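Local coordinates for protein ceramide very long chain fatty acid hydroxylase SCS7 (Saccharomyces cerevisiae, PDB 4ZR1) that hydroxylates the very long chain fatty acid of ceramides, probably at C-2 and probably using a dimetal centre, in the endoplasmic reticulum membrane, at residues A[100-111]-A[184-195]. Numbering follows the deposited sequence.
Sequences TKTAWWVVPVAW and KYRLVMPPTLFV. With BOG (octyl beta-D-glucopyranoside), chain E; BOG (octyl beta-D-glucopyranoside), chain J; BOG (octyl beta-D-glucopyranoside), chain I.
R186 grips T100 side-on, and the arginine can be followed outward atom by atom. Its CB starts away from 100-111, but a bend at chi2 (72°) swings the chain back: CG and then CD pass the carbonyl oxygen of T100, NE donates to that same O, and NH2 donates to the threonine OG1 at 2.7 Å in a nearly straight bond (175°). Both acceptors lie close to the guanidinium plane, although NE approaches the carbonyl from above its own plane. Arginine suits the place by offering two N-H groups side by side, threonine by adding a hydroxyl to its carbonyl. NH1 turns to D183, and NH2 also pairs with E97, which probably offsets the nearby ammonium of K101.

Two residues on from T100, T102 N donates to Y185 O at 2.9 Å, and the Y185 ring runs past A103 CB, 3.9 Å from CE1. V188 and V107 slide past each other in opposite directions, V188 CB meeting V107 CG2 at 3.7 Å, while V188 CG2 touches T102 OG1. P191, in a first helical turn where a missing N-H costs little, brings CB to W111 CZ2. The broad indole also offers a face to F194 CD2, 3.5 Å from CZ2 with the rings oblique, and an edge to V195 CG2. F194 also lines a tridecane pocket.

The W105 indole lies between A103 CB and C4' of the chain J octyl glucoside, 3.3 Å from CE2. An alanine here is likely to leave A103 CB and V106 CG2 uncovered on one side and the octyl chain without its partner on the other.

The chemistry is therefore graded: hydrogen bonds fasten the probably cytoplasmic approaches to TM1 and TM3, whereas apolar and aromatic side chains join the first turns of the two transmembrane helices.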
loop_
_atom_site.group_PDB
_atom_site.type_symbol
_atom_site.label_atom_id
_atom_site.label_comp_id
_atom_site.label_asym_id
_atom_site.label_seq_id
_atom_site.Cartn_x
_atom_site.Cartn_y
_atom_site.Cartn_z
ATOM N N THR A 100 -2.075 11.806 -9.738
ATOM C CA THR A 100 -1.153 10.938 -9.015
ATOM C C THR A 100 -1.024 11.400 -7.579
ATOM O O THR A 100 -0.263 10.831 -6.810
ATOM C CB THR A 100 0.261 10.905 -9.684
ATOM O OG1 THR A 100 0.965 12.125 -9.410
ATOM C CG2 THR A 100 0.145 10.709 -11.215
ATOM N N LYS A 101 -1.766 12.443 -7.224
ATOM C CA LYS A 101 -1.671 13.017 -5.885
ATOM C C LYS A 101 -3.011 12.936 -5.174
ATOM O O LYS A 101 -3.990 13.513 -5.625
ATOM C CB LYS A 101 -1.198 14.466 -5.951
ATOM C CG LYS A 101 0.256 14.653 -6.370
ATOM C CD LYS A 101 0.691 16.073 -6.050
ATOM C CE LYS A 101 2.141 16.314 -6.375
ATOM N NZ LYS A 101 2.395 16.277 -7.840
ATOM N N THR A 102 -3.071 12.186 -4.079
ATOM C CA THR A 102 -4.335 12.016 -3.379
ATOM C C THR A 102 -4.106 12.154 -1.883
ATOM O O THR A 102 -3.329 11.401 -1.290
ATOM C CB THR A 102 -4.984 10.652 -3.667
ATOM O OG1 THR A 102 -4.249 9.641 -2.981
ATOM C CG2 THR A 102 -4.964 10.336 -5.170
ATOM N N ALA A 103 -4.776 13.126 -1.282
ATOM C CA ALA A 103 -4.626 13.396 0.135
ATOM C C ALA A 103 -5.397 12.374 0.956
ATOM O O ALA A 103 -6.331 11.755 0.455
ATOM C CB ALA A 103 -5.097 14.793 0.453
ATOM N N TRP A 104 -4.992 12.209 2.213
ATOM C CA TRP A 104 -5.637 11.289 3.149
ATOM C C TRP A 104 -7.155 11.462 3.216
ATOM O O TRP A 104 -7.887 10.478 3.240
ATOM C CB TRP A 104 -5.049 11.463 4.554
ATOM C CG TRP A 104 -5.258 12.827 5.137
ATOM C CD1 TRP A 104 -4.448 13.911 4.986
ATOM C CD2 TRP A 104 -6.345 13.252 5.976
ATOM N NE1 TRP A 104 -4.959 14.990 5.672
ATOM C CE2 TRP A 104 -6.122 14.613 6.290
ATOM C CE3 TRP A 104 -7.480 12.617 6.495
ATOM C CZ2 TRP A 104 -6.991 15.349 7.097
ATOM C CZ3 TRP A 104 -8.350 13.355 7.293
ATOM C CH2 TRP A 104 -8.100 14.704 7.585
ATOM N N TRP A 105 -7.623 12.706 3.216
ATOM C CA TRP A 105 -9.049 12.989 3.382
ATOM C C TRP A 105 -9.891 12.621 2.166
ATOM O O TRP A 105 -11.117 12.669 2.221
ATOM C CB TRP A 105 -9.270 14.473 3.731
ATOM C CG TRP A 105 -8.623 15.444 2.785
ATOM C CD1 TRP A 105 -7.426 16.061 2.953
ATOM C CD2 TRP A 105 -9.142 15.906 1.525
ATOM N NE1 TRP A 105 -7.157 16.878 1.879
ATOM C CE2 TRP A 105 -8.194 16.801 0.987
ATOM C CE3 TRP A 105 -10.313 15.644 0.798
ATOM C CZ2 TRP A 105 -8.377 17.450 -0.235
ATOM C CZ3 TRP A 105 -10.497 16.288 -0.426
ATOM C CH2 TRP A 105 -9.529 17.177 -0.930
ATOM N N VAL A 106 -9.246 12.250 1.070
ATOM C CA VAL A 106 -9.981 11.957 -0.153
ATOM C C VAL A 106 -10.792 10.662 -0.021
ATOM O O VAL A 106 -11.932 10.572 -0.501
ATOM C CB VAL A 106 -9.021 11.864 -1.357
ATOM C CG1 VAL A 106 -9.762 11.414 -2.623
ATOM C CG2 VAL A 106 -8.365 13.195 -1.574
ATOM N N VAL A 107 -10.207 9.665 0.637
ATOM C CA VAL A 107 -10.865 8.376 0.785
ATOM C C VAL A 107 -12.161 8.458 1.620
ATOM O O VAL A 107 -13.213 7.991 1.170
ATOM C CB VAL A 107 -9.917 7.338 1.409
ATOM C CG1 VAL A 107 -10.615 5.996 1.507
ATOM C CG2 VAL A 107 -8.625 7.245 0.606
ATOM N N PRO A 108 -12.108 9.053 2.828
ATOM C CA PRO A 108 -13.387 9.168 3.547
ATOM C C PRO A 108 -14.460 9.978 2.803
ATOM O O PRO A 108 -15.602 9.514 2.759
ATOM C CB PRO A 108 -13.002 9.883 4.845
ATOM C CG PRO A 108 -11.534 9.679 4.991
ATOM C CD PRO A 108 -10.987 9.607 3.614
ATOM N N VAL A 109 -14.120 11.139 2.230
ATOM C CA VAL A 109 -15.140 11.967 1.571
ATOM C C VAL A 109 -15.688 11.301 0.317
ATOM O O VAL A 109 -16.833 11.535 -0.054
ATOM C CB VAL A 109 -14.630 13.401 1.188
ATOM C CG1 VAL A 109 -13.977 14.080 2.382
ATOM C CG2 VAL A 109 -13.686 13.363 0.018
ATOM N N ALA A 110 -14.888 10.468 -0.342
ATOM C CA ALA A 110 -15.374 9.815 -1.546
ATOM C C ALA A 110 -16.259 8.616 -1.217
ATOM O O ALA A 110 -17.278 8.398 -1.873
ATOM C CB ALA A 110 -14.211 9.385 -2.432
ATOM N N TRP A 111 -15.896 7.847 -0.193
ATOM C CA TRP A 111 -16.494 6.518 -0.051
ATOM C C TRP A 111 -17.462 6.323 1.110
ATOM O O TRP A 111 -18.358 5.485 1.023
ATOM C CB TRP A 111 -15.378 5.482 0.024
ATOM C CG TRP A 111 -14.537 5.501 -1.228
ATOM C CD1 TRP A 111 -13.188 5.698 -1.308
ATOM C CD2 TRP A 111 -15.000 5.356 -2.578
ATOM N NE1 TRP A 111 -12.781 5.662 -2.619
ATOM C CE2 TRP A 111 -13.872 5.459 -3.419
ATOM C CE3 TRP A 111 -16.255 5.142 -3.157
ATOM C CZ2 TRP A 111 -13.959 5.355 -4.800
ATOM C CZ3 TRP A 111 -16.343 5.038 -4.525
ATOM C CH2 TRP A 111 -15.200 5.145 -5.337
ATOM N N LYS A 184 3.307 11.993 1.283
ATOM C CA LYS A 184 1.964 12.071 1.856
ATOM C C LYS A 184 0.841 12.066 0.809
ATOM O O LYS A 184 -0.325 11.868 1.147
ATOM C CB LYS A 184 1.844 13.304 2.759
ATOM C CG LYS A 184 2.012 14.636 2.050
ATOM C CD LYS A 184 2.006 15.802 3.043
ATOM C CE LYS A 184 2.263 17.136 2.343
ATOM N NZ LYS A 184 2.286 18.292 3.282
ATOM N N TYR A 185 1.177 12.239 -0.464
ATOM C CA TYR A 185 0.132 12.211 -1.480
ATOM C C TYR A 185 0.170 10.967 -2.354
ATOM O O TYR A 185 -0.594 10.867 -3.304
ATOM C CB TYR A 185 0.203 13.449 -2.362
ATOM C CG TYR A 185 -0.145 14.733 -1.639
ATOM C CD1 TYR A 185 -1.465 15.117 -1.449
ATOM C CD2 TYR A 185 0.849 15.572 -1.174
ATOM C CE1 TYR A 185 -1.776 16.294 -0.804
ATOM C CE2 TYR A 185 0.546 16.745 -0.530
ATOM C CZ TYR A 185 -0.762 17.107 -0.347
ATOM O OH TYR A 185 -1.040 18.288 0.305
ATOM N N ARG A 186 1.031 10.013 -2.022
ATOM C CA ARG A 186 1.082 8.759 -2.762
ATOM C C ARG A 186 0.974 7.560 -1.840
ATOM O O ARG A 186 1.619 6.536 -2.063
ATOM C CB ARG A 186 2.377 8.656 -3.574
ATOM C CG ARG A 186 2.284 9.238 -4.972
ATOM C CD ARG A 186 2.232 10.747 -4.933
ATOM N NE ARG A 186 2.280 11.300 -6.279
ATOM C CZ ARG A 186 3.388 11.738 -6.870
ATOM N NH1 ARG A 186 4.558 11.709 -6.230
ATOM N NH2 ARG A 186 3.323 12.212 -8.106
ATOM N N LEU A 187 0.166 7.688 -0.796
ATOM C CA LEU A 187 -0.032 6.597 0.139
ATOM C C LEU A 187 -1.413 5.981 -0.072
ATOM O O LEU A 187 -1.524 4.815 -0.450
ATOM C CB LEU A 187 0.156 7.085 1.582
ATOM C CG LEU A 187 0.197 6.061 2.717
ATOM C CD1 LEU A 187 0.885 6.631 3.953
ATOM C CD2 LEU A 187 -1.210 5.621 3.076
ATOM N N VAL A 188 -2.469 6.750 0.174
ATOM C CA VAL A 188 -3.799 6.187 0.010
ATOM C C VAL A 188 -4.082 5.976 -1.463
ATOM O O VAL A 188 -3.385 6.503 -2.326
ATOM C CB VAL A 188 -4.898 7.056 0.627
ATOM C CG1 VAL A 188 -4.552 7.393 2.091
ATOM C CG2 VAL A 188 -5.125 8.300 -0.197
ATOM N N MET A 189 -5.097 5.175 -1.741
ATOM C CA MET A 189 -5.404 4.784 -3.100
ATOM C C MET A 189 -6.180 5.879 -3.783
ATOM O O MET A 189 -7.111 6.435 -3.216
ATOM C CB MET A 189 -6.215 3.494 -3.126
ATOM C CG MET A 189 -5.580 2.351 -2.375
ATOM S SD MET A 189 -6.552 0.863 -2.619
ATOM C CE MET A 189 -6.890 1.040 -4.358
ATOM N N PRO A 190 -5.793 6.205 -5.010
ATOM C CA PRO A 190 -6.604 7.137 -5.788
ATOM C C PRO A 190 -7.916 6.474 -6.180
ATOM O O PRO A 190 -7.895 5.289 -6.513
ATOM C CB PRO A 190 -5.725 7.427 -7.010
ATOM C CG PRO A 190 -4.808 6.307 -7.090
ATOM C CD PRO A 190 -4.538 5.861 -5.693
ATOM N N PRO A 191 -9.043 7.213 -6.123
ATOM C CA PRO A 191 -10.336 6.573 -6.396
ATOM C C PRO A 191 -10.372 5.944 -7.784
ATOM O O PRO A 191 -10.984 4.890 -7.970
ATOM C CB PRO A 191 -11.342 7.724 -6.257
ATOM C CG PRO A 191 -10.684 8.680 -5.315
ATOM C CD PRO A 191 -9.199 8.576 -5.582
ATOM N N THR A 192 -9.697 6.572 -8.737
ATOM C CA THR A 192 -9.578 6.019 -10.081
ATOM C C THR A 192 -9.065 4.579 -10.040
ATOM O O THR A 192 -9.640 3.693 -10.672
ATOM C CB THR A 192 -8.648 6.876 -10.959
ATOM O OG1 THR A 192 -9.187 8.200 -11.072
ATOM C CG2 THR A 192 -8.532 6.283 -12.340
ATOM N N LEU A 193 -7.995 4.328 -9.292
ATOM C CA LEU A 193 -7.522 2.952 -9.179
ATOM C C LEU A 193 -8.427 2.108 -8.293
ATOM O O LEU A 193 -8.627 0.925 -8.573
ATOM C CB LEU A 193 -6.093 2.870 -8.639
ATOM C CG LEU A 193 -4.944 3.398 -9.496
ATOM C CD1 LEU A 193 -3.607 3.073 -8.829
ATOM C CD2 LEU A 193 -4.996 2.875 -10.923
ATOM N N PHE A 194 -8.962 2.696 -7.220
ATOM C CA PHE A 194 -9.782 1.911 -6.305
ATOM C C PHE A 194 -11.004 1.315 -7.019
ATOM O O PHE A 194 -11.361 0.154 -6.802
ATOM C CB PHE A 194 -10.235 2.737 -5.105
ATOM C CG PHE A 194 -11.189 1.992 -4.216
ATOM C CD1 PHE A 194 -10.722 1.006 -3.357
ATOM C CD2 PHE A 194 -12.555 2.231 -4.276
ATOM C CE1 PHE A 194 -11.593 0.280 -2.568
ATOM C CE2 PHE A 194 -13.435 1.510 -3.480
ATOM C CZ PHE A 194 -12.953 0.533 -2.629
ATOM N N VAL A 195 -11.624 2.112 -7.882
ATOM C CA VAL A 195 -12.794 1.689 -8.642
ATOM C C VAL A 195 -12.523 0.453 -9.513
ATOM O O VAL A 195 -13.334 -0.472 -9.564
ATOM C CB VAL A 195 -13.299 2.846 -9.518
ATOM C CG1 VAL A 195 -14.368 2.370 -10.484
ATOM C CG2 VAL A 195 -13.809 3.985 -8.635
HETATM C C1 BOG E . -0.854 4.023 -5.171
HETATM O O1 BOG E . -0.863 5.298 -5.775
HETATM C C2 BOG E . -0.240 4.146 -3.797
HETATM O O2 BOG E . 1.123 4.453 -3.971
HETATM C C3 BOG E . -0.314 2.825 -3.065
HETATM O O3 BOG E . 0.045 2.938 -1.706
HETATM C C4 BOG E . -1.674 2.205 -3.177
HETATM O O4 BOG E . -1.573 0.889 -2.689
HETATM C C5 BOG E . -2.090 2.173 -4.622
HETATM O O5 BOG E . -2.162 3.501 -5.097
HETATM C C6 BOG E . -3.426 1.447 -4.691
HETATM O O6 BOG E . -4.224 1.879 -5.771
HETATM C "C1'" BOG E . -0.408 5.325 -7.112
HETATM C "C2'" BOG E . -0.435 6.734 -7.668
HETATM C "C3'" BOG E . -0.577 6.653 -9.175
HETATM C "C4'" BOG E . -1.802 7.401 -9.669
HETATM C "C5'" BOG E . -2.412 6.686 -10.861
HETATM C "C6'" BOG E . -3.338 7.621 -11.603
HETATM C "C7'" BOG E . -4.083 6.867 -12.680
HETATM C "C8'" BOG E . -3.173 6.662 -13.870
HETATM C C1 BOG J . -4.564 22.662 0.367
HETATM O O1 BOG J . -5.943 22.455 0.514
HETATM C C2 BOG J . -3.872 22.329 1.663
HETATM O O2 BOG J . -4.440 23.090 2.701
HETATM C C3 BOG J . -2.405 22.661 1.508
HETATM O O3 BOG J . -1.701 22.209 2.637
HETATM C C4 BOG J . -1.870 21.960 0.277
HETATM O O4 BOG J . -0.547 22.371 0.018
HETATM C C5 BOG J . -2.748 22.273 -0.914
HETATM O O5 BOG J . -4.056 21.832 -0.647
HETATM C C6 BOG J . -2.210 21.571 -2.141
HETATM O O6 BOG J . -1.228 22.381 -2.749
HETATM C "C1'" BOG J . -6.320 21.116 0.308
HETATM C "C2'" BOG J . -6.634 20.467 1.638
HETATM C "C3'" BOG J . -7.991 20.934 2.120
HETATM C "C4'" BOG J . -8.903 19.740 2.315
HETATM C "C5'" BOG J . -10.260 19.991 1.683
HETATM C "C6'" BOG J . -11.316 19.135 2.356
HETATM C "C7'" BOG J . -12.535 19.091 1.459
HETATM C "C8'" BOG J . -13.505 18.013 1.905
HETATM C C1 BOG I . -4.895 19.615 5.600
HETATM O O1 BOG I . -6.032 19.757 6.414
HETATM C C2 BOG I . -4.113 20.899 5.730
HETATM O O2 BOG I . -4.884 21.961 5.218
HETATM C C3 BOG I . -2.804 20.808 4.982
HETATM O O3 BOG I . -2.014 21.922 5.321
HETATM C C4 BOG I . -2.072 19.543 5.366
HETATM O O4 BOG I . -0.952 19.373 4.527
HETATM C C5 BOG I . -2.999 18.355 5.229
HETATM O O5 BOG I . -4.122 18.530 6.066
HETATM C C6 BOG I . -2.252 17.092 5.620
HETATM O O6 BOG I . -1.554 16.563 4.511
HETATM C "C1'" BOG I . -7.217 19.223 5.880
HETATM C "C2'" BOG I . -8.330 19.447 6.879
HETATM C "C3'" BOG I . -9.195 18.210 6.956
HETATM C "C4'" BOG I . -10.308 18.302 5.939
HETATM C "C5'" BOG I . -11.570 17.685 6.500
HETATM C "C6'" BOG I . -11.491 16.171 6.475
HETATM C "C7'" BOG I . -12.876 15.588 6.239
HETATM C "C8'" BOG I . -12.864 14.077 6.392
#